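Local coordinates for protein FMN reductase (NADPH) (Bacillus subtilis, PDB 3N2S) that uses NADPH as reductant to reduce flavin mononucleotide, and also reduces nitroaromatic compounds, quinones and azo dyes, at residues Ala37-Ser40 and Ser41-Ala45; Cys133-Gly136 and Gly137-Asn140; Pro174-Pro177 and Lys178-Tyr182. All blocks are in the same frame, centred on the assembly; numbering follows the deposited sequence.

Contact 1 of 3, residues Ala37-Ser40 and Ser41-Ala45. With FMN (flavin mononucleotide), chain G.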
loop_
_atom_site.group_PDB
_atom_site.type_symbol
_atom_site.label_atom_id
_atom_site.label_comp_id
_atom_site.label_asym_id
_atom_site.label_seq_id
_atom_site.Cartn_x
_atom_site.Cartn_y
_atom_site.Cartn_z
ATOM N N ALA A 37 -5.545 -9.598 1.807
ATOM C CA ALA A 37 -5.665 -8.393 0.973
ATOM C C ALA A 37 -5.673 -8.763 -0.505
ATOM O O ALA A 37 -5.102 -9.780 -0.903
ATOM C CB ALA A 37 -4.491 -7.440 1.253
ATOM N N SER A 38 -6.311 -7.928 -1.327
ATOM C CA SER A 38 -6.280 -8.061 -2.789
ATOM C C SER A 38 -4.809 -8.033 -3.223
ATOM O O SER A 38 -3.949 -7.472 -2.524
ATOM C CB SER A 38 -6.993 -6.880 -3.446
ATOM O OG SER A 38 -8.376 -6.887 -3.132
ATOM N N THR A 39 -4.533 -8.638 -4.370
ATOM C CA THR A 39 -3.188 -8.755 -4.921
ATOM C C THR A 39 -3.247 -8.701 -6.455
ATOM O O THR A 39 -4.015 -9.450 -7.060
ATOM C CB THR A 39 -2.486 -10.020 -4.378
ATOM O OG1 THR A 39 -1.357 -10.277 -5.202
ATOM C CG2 THR A 39 -3.405 -11.267 -4.392
ATOM N N SER A 40 -2.468 -7.796 -7.073
ATOM C CA SER A 40 -2.431 -7.612 -8.545
ATOM C C SER A 40 -2.117 -8.927 -9.239
ATOM O O SER A 40 -1.115 -9.558 -8.916
ATOM C CB SER A 40 -1.355 -6.608 -8.943
ATOM O OG SER A 40 -1.573 -5.323 -8.395
ATOM N N SER A 41 -3.012 -9.359 -10.155
ATOM C CA SER A 41 -2.902 -10.597 -10.926
ATOM C C SER A 41 -2.582 -11.832 -10.082
ATOM O O SER A 41 -1.892 -12.731 -10.575
ATOM C CB SER A 41 -1.909 -10.434 -12.069
ATOM O OG SER A 41 -2.372 -9.425 -12.952
ATOM N N TYR A 42 -3.011 -11.835 -8.792
ATOM C CA TYR A 42 -2.851 -12.958 -7.844
ATOM C C TYR A 42 -1.364 -13.243 -7.530
ATOM O O TYR A 42 -1.044 -14.299 -6.966
ATOM C CB TYR A 42 -3.498 -14.199 -8.518
ATOM C CG TYR A 42 -4.014 -15.327 -7.660
ATOM C CD1 TYR A 42 -4.186 -15.169 -6.286
ATOM C CD2 TYR A 42 -4.409 -16.535 -8.234
ATOM C CE1 TYR A 42 -4.714 -16.197 -5.502
ATOM C CE2 TYR A 42 -4.936 -17.566 -7.465
ATOM C CZ TYR A 42 -5.076 -17.400 -6.099
ATOM O OH TYR A 42 -5.651 -18.413 -5.373
ATOM N N VAL A 43 -0.462 -12.309 -7.881
ATOM C CA VAL A 43 0.992 -12.497 -7.719
ATOM C C VAL A 43 1.507 -12.579 -6.298
ATOM O O VAL A 43 2.556 -13.204 -6.080
ATOM C CB VAL A 43 1.871 -11.593 -8.632
ATOM C CG1 VAL A 43 1.376 -11.624 -10.075
ATOM C CG2 VAL A 43 1.902 -10.150 -8.122
ATOM N N GLN A 44 0.807 -11.929 -5.330
ATOM C CA GLN A 44 1.183 -11.911 -3.904
ATOM C C GLN A 44 2.685 -11.592 -3.769
ATOM O O GLN A 44 3.447 -12.359 -3.173
ATOM C CB GLN A 44 0.818 -13.259 -3.228
ATOM C CG GLN A 44 -0.674 -13.564 -3.264
ATOM C CD GLN A 44 -0.986 -15.039 -3.078
ATOM O OE1 GLN A 44 -1.033 -15.549 -1.970
ATOM N NE2 GLN A 44 -1.278 -15.731 -4.148
ATOM N N ALA A 45 3.093 -10.467 -4.374
ATOM C CA ALA A 45 4.502 -10.071 -4.517
ATOM C C ALA A 45 5.144 -9.470 -3.258
ATOM O O ALA A 45 5.770 -8.421 -3.313
ATOM C CB ALA A 45 4.668 -9.153 -5.724
HETATM N N1 FMN G . -8.867 -7.270 -10.823
HETATM C C2 FMN G . -9.462 -6.955 -12.018
HETATM O O2 FMN G . -10.437 -7.592 -12.431
HETATM N N3 FMN G . -8.944 -5.968 -12.786
HETATM C C4 FMN G . -7.904 -5.151 -12.503
HETATM O O4 FMN G . -7.512 -4.285 -13.230
HETATM C C4A FMN G . -7.268 -5.416 -11.192
HETATM N N5 FMN G . -6.275 -4.648 -10.771
HETATM C C5A FMN G . -5.794 -4.869 -9.462
HETATM C C6 FMN G . -4.810 -3.949 -8.989
HETATM C C7 FMN G . -4.350 -4.032 -7.673
HETATM C C7M FMN G . -3.360 -3.008 -7.177
HETATM C C8 FMN G . -4.814 -5.126 -6.804
HETATM C C8M FMN G . -4.336 -5.270 -5.440
HETATM C C9 FMN G . -5.766 -6.052 -7.298
HETATM C C9A FMN G . -6.266 -5.945 -8.628
HETATM N N10 FMN G . -7.292 -6.773 -9.135
HETATM C C10 FMN G . -7.856 -6.551 -10.370
HETATM C "C1'" FMN G . -7.856 -7.850 -8.301
HETATM C "C2'" FMN G . -6.894 -9.031 -8.239
HETATM O "O2'" FMN G . -6.998 -9.702 -9.488
HETATM C "C3'" FMN G . -7.382 -9.944 -7.117
HETATM O "O3'" FMN G . -7.216 -9.249 -5.875
HETATM C "C4'" FMN G . -6.616 -11.314 -7.093
HETATM O "O4'" FMN G . -7.010 -12.110 -8.230
HETATM C "C5'" FMN G . -6.957 -12.123 -5.798
HETATM O "O5'" FMN G . -8.363 -12.350 -5.817
HETATM P P FMN G . -9.272 -11.908 -4.576
HETATM O O1P FMN G . -10.701 -12.165 -5.085
HETATM O O2P FMN G . -9.200 -10.353 -4.434
HETATM O O3P FMN G . -8.865 -12.563 -3.268
#
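Thr39 and Gln44 meet because of their first torsions. Thr39 has OG1 anti to the backbone N (chi1 165°), which swings the hydroxyl towards the returning chain, while in Gln44 it is the carbonyl carbon that CG stands anti to. Gln44 N gives a hydrogen bond to Thr39 OG1 at 2.7 Å. The other branch, Thr39 CG2, packs on Gln44 CG at 3.7 Å, and the two side chains cross at a slant. The same methyl lies at the edge of the Tyr42 ring, near its plane.

Two overlapping turns hold the backbone. In the first, close to type II, Tyr42 N bonds to Thr39 O at 3.1 Å. In the second, close to type I', Val43 N bonds to Ser40 O at 3.0 Å and nearly straight (169°). Both Val43 methyls lie close to Ser40 O. Gln44 NE2 reaches back to Tyr42 O at 3.2 Å in a straight bond that lies in the Gln44 amide plane, which helps fix the turn of that amide. Its OE1 binds Leu176 N of the second subunit, and Tyr42 OH binds Pro174 O there.

The flavin mononucleotide sits on the other side of Thr39. Thr39 N gives a hydrogen bond to FMN O3' at 3.1 Å, and Ser40 OG touches FMN C7 at 3.1 Å. Asp113 of helix 104-127 binds Thr39 OG1, Ser40 N and Ala45 N. The buried Thr39 hydroxyl is thus gripped by Gln44 N and a carboxylate, so the loop that meets the ribityl chain of the cofactor is probably held in one shape.

Contact 2 of 3, residues Cys133-Gly136 and Gly137-Asn140. With FMN (flavin mononucleotide), chain E.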
loop_
_atom_site.group_PDB
_atom_site.type_symbol
_atom_site.label_atom_id
_atom_site.label_comp_id
_atom_site.label_asym_id
_atom_site.label_seq_id
_atom_site.Cartn_x
_atom_site.Cartn_y
_atom_site.Cartn_z
ATOM N N CYS A 133 2.816 0.787 14.800
ATOM C CA CYS A 133 3.585 1.900 14.266
ATOM C C CYS A 133 4.404 1.398 13.096
ATOM O O CYS A 133 5.186 0.454 13.244
ATOM C CB CYS A 133 4.454 2.615 15.305
ATOM S SG CYS A 133 5.095 4.215 14.728
ATOM N N TYR A 134 4.179 2.003 11.915
ATOM C CA TYR A 134 4.968 1.687 10.715
ATOM C C TYR A 134 6.350 2.276 10.919
ATOM O O TYR A 134 6.476 3.308 11.571
ATOM C CB TYR A 134 4.351 2.335 9.482
ATOM C CG TYR A 134 3.186 1.582 8.895
ATOM C CD1 TYR A 134 3.351 0.771 7.777
ATOM C CD2 TYR A 134 1.907 1.700 9.439
ATOM C CE1 TYR A 134 2.279 0.079 7.224
ATOM C CE2 TYR A 134 0.822 1.031 8.881
ATOM C CZ TYR A 134 1.017 0.210 7.780
ATOM O OH TYR A 134 -0.040 -0.425 7.211
ATOM N N ILE A 135 7.400 1.610 10.393
ATOM C CA ILE A 135 8.796 2.042 10.549
ATOM C C ILE A 135 9.492 2.090 9.183
ATOM O O ILE A 135 10.106 1.114 8.753
ATOM C CB ILE A 135 9.597 1.169 11.569
ATOM C CG1 ILE A 135 8.831 0.982 12.951
ATOM C CG2 ILE A 135 11.070 1.709 11.746
ATOM C CD1 ILE A 135 8.669 2.278 13.841
ATOM N N GLY A 136 9.375 3.232 8.534
ATOM C CA GLY A 136 10.024 3.500 7.251
ATOM C C GLY A 136 11.492 3.839 7.445
ATOM O O GLY A 136 12.254 3.834 6.481
ATOM N N GLY A 137 11.875 4.139 8.690
ATOM C CA GLY A 137 13.237 4.463 9.096
ATOM C C GLY A 137 14.268 3.432 8.685
ATOM O O GLY A 137 15.430 3.782 8.463
ATOM N N ILE A 138 13.857 2.155 8.529
ATOM C CA ILE A 138 14.755 1.082 8.047
ATOM C C ILE A 138 15.330 1.415 6.638
ATOM O O ILE A 138 16.411 0.932 6.287
ATOM C CB ILE A 138 14.124 -0.343 8.089
ATOM C CG1 ILE A 138 12.933 -0.484 7.114
ATOM C CG2 ILE A 138 13.769 -0.761 9.524
ATOM C CD1 ILE A 138 12.554 -1.928 6.783
ATOM N N ARG A 139 14.633 2.289 5.861
ATOM C CA ARG A 139 15.127 2.695 4.526
ATOM C C ARG A 139 16.332 3.654 4.574
ATOM O O ARG A 139 16.855 4.019 3.519
ATOM C CB ARG A 139 14.003 3.254 3.627
ATOM C CG ARG A 139 12.954 2.204 3.266
ATOM C CD ARG A 139 12.118 2.610 2.069
ATOM N NE ARG A 139 11.554 3.959 2.198
ATOM C CZ ARG A 139 10.427 4.267 2.843
ATOM N NH1 ARG A 139 9.727 3.325 3.467
ATOM N NH2 ARG A 139 10.019 5.528 2.909
ATOM N N ASN A 140 16.787 4.043 5.787
ATOM C CA ASN A 140 17.988 4.873 5.946
ATOM C C ASN A 140 19.214 4.071 5.511
ATOM O O ASN A 140 20.151 4.645 4.958
ATOM C CB ASN A 140 18.176 5.318 7.417
ATOM C CG ASN A 140 17.198 6.342 7.921
ATOM O OD1 ASN A 140 16.689 7.171 7.170
ATOM N ND2 ASN A 140 16.958 6.339 9.227
HETATM N N1 FMN E . 6.633 6.706 12.660
HETATM C C2 FMN E . 7.797 6.599 13.354
HETATM O O2 FMN E . 7.853 6.925 14.555
HETATM N N3 FMN E . 8.924 6.134 12.753
HETATM C C4 FMN E . 9.046 5.699 11.456
HETATM O O4 FMN E . 10.102 5.275 10.970
HETATM C C4A FMN E . 7.801 5.769 10.658
HETATM N N5 FMN E . 7.784 5.321 9.427
HETATM C C5A FMN E . 6.533 5.268 8.774
HETATM C C6 FMN E . 6.496 4.675 7.486
HETATM C C7 FMN E . 5.288 4.489 6.827
HETATM C C7M FMN E . 5.276 3.752 5.496
HETATM C C8 FMN E . 4.066 5.014 7.403
HETATM C C8M FMN E . 2.759 4.900 6.700
HETATM C C9 FMN E . 4.088 5.639 8.685
HETATM C C9A FMN E . 5.307 5.797 9.384
HETATM N N10 FMN E . 5.393 6.317 10.702
HETATM C C10 FMN E . 6.561 6.301 11.400
HETATM C "C1'" FMN E . 4.168 6.824 11.360
HETATM C "C2'" FMN E . 3.811 8.202 10.785
HETATM O "O2'" FMN E . 4.680 9.099 11.341
HETATM C "C3'" FMN E . 2.395 8.523 11.253
HETATM O "O3'" FMN E . 1.514 7.529 10.648
HETATM C "C4'" FMN E . 1.958 10.013 10.892
HETATM O "O4'" FMN E . 2.647 10.889 11.806
HETATM C "C5'" FMN E . 0.442 10.188 11.187
HETATM O "O5'" FMN E . 0.250 9.901 12.604
HETATM P P FMN E . -0.844 8.826 13.114
HETATM O O1P FMN E . -2.219 9.266 12.679
HETATM O O2P FMN E . -0.530 8.848 14.593
HETATM O O3P FMN E . -0.350 7.493 12.525
#
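Ile135 and Ile138 make the apolar part of this turn. Their CG2 methyls lie 4.3 Å apart, and Ile138 CG1, set between its backbone N and carbonyl carbon (chi1 66°), touches Ile135 O at 3.6 Å. Ile135 also reaches the flavin, with CG2 3.8 Å from FMN O4 and CD1 4.0 Å from FMN N3. With an alanine in place of Ile135, the flavin's pyrimidine end would probably lose the CG2 and CD1 contacts, and Ile138 CG2 would lose one of its neighbours.

The turn and its two bonds to the flavin use backbone N-H groups. Arg139 N bonds to Gly136 O at 2.9 Å and closes the turn. Gly136 N gives a nearly straight bond (172°) to FMN N5 at 2.8 Å, and Gly137 N bonds to FMN O4 at 3.1 Å.

The charged group folds back. Arg139 bends at chi3 and lays one guanidinium face over Gly136 O, offset toward the rim, while NE forms a salt bridge with Glu105 of the second subunit.

A strand end running into a 3-10 turn, with successive glycine N-H groups on N5 and O4, forms the part of the flavin site that meets these two atoms, as in other nitroreductase-fold enzymes.

Contact 3 of 3, residues Pro174-Pro177 and Lys178-Tyr182; sequences PRLP and KQAVY. With FMN (flavin mononucleotide), chain E.
After an extended run through Leu176 and Pro177 the chain coils into a short, weakly bonded helix at about 178-181, and Ala180 N bonds to Pro177 O at 3.0 Å. Tyr182 N closes the next turn on Lys178 O.

The side chains are held together by apolar contacts. Leu176 holds CG anti to the carbonyl carbon (chi1 -80°), which sends its branches over the helix. Leu176 CD1 meets Val181 CG2 at 3.7 Å, and the two side chains cross at about a right angle. The other branch, Leu176 CD2, rests on Ala180 CB at 4.1 Å. The Pro177 ring lies further along: its CD faces the same Ala180 CB at 4.4 Å. Gln179 takes the less common first torsion (chi1 72°) and bends at chi2, and its amide folds back beside the proline, with OE1 3.7 Å from Pro177 CB. Lys178 has an extended chain, and its NZ forms a salt bridge with Asp28 of the second subunit.

One residue before Leu176, Arg175 turns to the cofactor. NH1 and NH2 of Arg175 both bond to FMN O1P, at 2.9 and 2.7 Å, and this oxygen lies at the edge of the guanidinium, in its plane. Arg175 NE binds Gln35 O of the second subunit, and NH2 also reaches Ala37 O of that subunit.

Two N-H donors on one phosphate oxygen probably help fix the rotation of the guanidinium, together with the carbonyls of the second subunit, and the nearby positive charge probably stabilises the negative phosphate. Because those carbonyls hold the same group, phosphate binding and the dimer interface share this arginine.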
loop_
_atom_site.group_PDB
_atom_site.type_symbol
_atom_site.label_atom_id
_atom_site.label_comp_id
_atom_site.label_asym_id
_atom_site.label_seq_id
_atom_site.Cartn_x
_atom_site.Cartn_y
_atom_site.Cartn_z
ATOM N N PRO A 174 -4.869 15.179 13.326
ATOM C CA PRO A 174 -5.836 15.568 12.281
ATOM C C PRO A 174 -5.302 15.338 10.870
ATOM O O PRO A 174 -4.112 15.515 10.601
ATOM C CB PRO A 174 -6.065 17.065 12.538
ATOM C CG PRO A 174 -5.651 17.281 13.963
ATOM C CD PRO A 174 -4.478 16.336 14.149
ATOM N N ARG A 175 -6.195 14.925 9.987
ATOM C CA ARG A 175 -5.882 14.672 8.593
ATOM C C ARG A 175 -6.293 15.877 7.761
ATOM O O ARG A 175 -7.110 16.685 8.213
ATOM C CB ARG A 175 -6.636 13.416 8.111
ATOM C CG ARG A 175 -6.114 12.114 8.754
ATOM C CD ARG A 175 -4.637 11.852 8.421
ATOM N NE ARG A 175 -4.213 10.497 8.790
ATOM C CZ ARG A 175 -3.584 10.187 9.916
ATOM N NH1 ARG A 175 -3.343 11.118 10.827
ATOM N NH2 ARG A 175 -3.191 8.940 10.143
ATOM N N LEU A 176 -5.743 15.978 6.540
ATOM C CA LEU A 176 -6.090 17.043 5.593
ATOM C C LEU A 176 -7.601 17.169 5.443
ATOM O O LEU A 176 -8.312 16.154 5.492
ATOM C CB LEU A 176 -5.519 16.714 4.197
ATOM C CG LEU A 176 -4.018 17.027 3.966
ATOM C CD1 LEU A 176 -3.473 16.165 2.818
ATOM C CD2 LEU A 176 -3.801 18.516 3.633
ATOM N N PRO A 177 -8.131 18.386 5.197
ATOM C CA PRO A 177 -9.577 18.505 4.939
ATOM C C PRO A 177 -9.941 17.610 3.765
ATOM O O PRO A 177 -9.123 17.422 2.860
ATOM C CB PRO A 177 -9.737 19.987 4.561
ATOM C CG PRO A 177 -8.624 20.663 5.324
ATOM C CD PRO A 177 -7.469 19.707 5.130
ATOM N N LYS A 178 -11.137 17.021 3.798
ATOM C CA LYS A 178 -11.649 16.142 2.748
ATOM C C LYS A 178 -11.415 16.703 1.332
ATOM O O LYS A 178 -10.890 15.996 0.474
ATOM C CB LYS A 178 -13.148 15.862 2.993
ATOM C CG LYS A 178 -13.843 15.017 1.914
ATOM C CD LYS A 178 -15.357 15.066 2.091
ATOM C CE LYS A 178 -16.096 14.229 1.077
ATOM N NZ LYS A 178 -17.564 14.326 1.274
ATOM N N GLN A 179 -11.783 17.975 1.108
ATOM C CA GLN A 179 -11.654 18.630 -0.187
ATOM C C GLN A 179 -10.196 18.814 -0.714
ATOM O O GLN A 179 -10.005 19.049 -1.911
ATOM C CB GLN A 179 -12.543 19.889 -0.256
ATOM C CG GLN A 179 -12.070 21.086 0.576
ATOM C CD GLN A 179 -12.384 21.161 2.064
ATOM O OE1 GLN A 179 -12.077 22.179 2.711
ATOM N NE2 GLN A 179 -12.997 20.132 2.653
ATOM N N ALA A 180 -9.174 18.656 0.164
ATOM C CA ALA A 180 -7.780 18.669 -0.282
ATOM C C ALA A 180 -7.423 17.311 -0.925
ATOM O O ALA A 180 -6.606 17.255 -1.835
ATOM C CB ALA A 180 -6.841 18.904 0.893
ATOM N N VAL A 181 -7.973 16.224 -0.389
ATOM C CA VAL A 181 -7.634 14.856 -0.829
ATOM C C VAL A 181 -8.601 14.285 -1.856
ATOM O O VAL A 181 -8.172 13.561 -2.755
ATOM C CB VAL A 181 -7.480 13.944 0.419
ATOM C CG1 VAL A 181 -7.365 12.462 0.052
ATOM C CG2 VAL A 181 -6.279 14.375 1.250
ATOM N N TYR A 182 -9.900 14.578 -1.699
ATOM C CA TYR A 182 -10.964 14.029 -2.543
ATOM C C TYR A 182 -11.405 15.020 -3.600
ATOM O O TYR A 182 -11.702 16.170 -3.273
ATOM C CB TYR A 182 -12.150 13.562 -1.664
ATOM C CG TYR A 182 -13.269 12.916 -2.464
ATOM C CD1 TYR A 182 -13.104 11.663 -3.041
ATOM C CD2 TYR A 182 -14.471 13.585 -2.685
ATOM C CE1 TYR A 182 -14.136 11.051 -3.751
ATOM C CE2 TYR A 182 -15.491 13.007 -3.443
ATOM C CZ TYR A 182 -15.315 11.740 -3.979
ATOM O OH TYR A 182 -16.306 11.145 -4.721
HETATM N N1 FMN E . 6.633 6.706 12.660
HETATM C C2 FMN E . 7.797 6.599 13.354
HETATM O O2 FMN E . 7.853 6.925 14.555
HETATM N N3 FMN E . 8.924 6.134 12.753
HETATM C C4 FMN E . 9.046 5.699 11.456
HETATM O O4 FMN E . 10.102 5.275 10.970
HETATM C C4A FMN E . 7.801 5.769 10.658
HETATM N N5 FMN E . 7.784 5.321 9.427
HETATM C C5A FMN E . 6.533 5.268 8.774
HETATM C C6 FMN E . 6.496 4.675 7.486
HETATM C C7 FMN E . 5.288 4.489 6.827
HETATM C C7M FMN E . 5.276 3.752 5.496
HETATM C C8 FMN E . 4.066 5.014 7.403
HETATM C C8M FMN E . 2.759 4.900 6.700
HETATM C C9 FMN E . 4.088 5.639 8.685
HETATM C C9A FMN E . 5.307 5.797 9.384
HETATM N N10 FMN E . 5.393 6.317 10.702
HETATM C C10 FMN E . 6.561 6.301 11.400
HETATM C "C1'" FMN E . 4.168 6.824 11.360
HETATM C "C2'" FMN E . 3.811 8.202 10.785
HETATM O "O2'" FMN E . 4.680 9.099 11.341
HETATM C "C3'" FMN E . 2.395 8.523 11.253
HETATM O "O3'" FMN E . 1.514 7.529 10.648
HETATM C "C4'" FMN E . 1.958 10.013 10.892
HETATM O "O4'" FMN E . 2.647 10.889 11.806
HETATM C "C5'" FMN E . 0.442 10.188 11.187
HETATM O "O5'" FMN E . 0.250 9.901 12.604
HETATM P P FMN E . -0.844 8.826 13.114
HETATM O O1P FMN E . -2.219 9.266 12.679
HETATM O O2P FMN E . -0.530 8.848 14.593
HETATM O O3P FMN E . -0.350 7.493 12.525
#

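The three contacts follow one another along the chain. Contact 1 lies between helix 24-35 and strand 46-51, contact 2 at the end of strand 131-135, and contact 3 beyond strand 155-164. Strands 46-51 and 131-135 are the outermost of the four antiparallel strands within the chain, and Tyr182 carries the sheet on into the second subunit. The centres of contacts 1 and 2 are about 23 Å apart, of 2 and 3 about 25 Å, of 1 and 3 about 29 Å. Contacts 2 and 3 serve one flavin, at its ring and its phosphate. Contact 1 serves the other flavin, alongside residues of the second subunit. Each flavin site is therefore built by both chains of the homodimer.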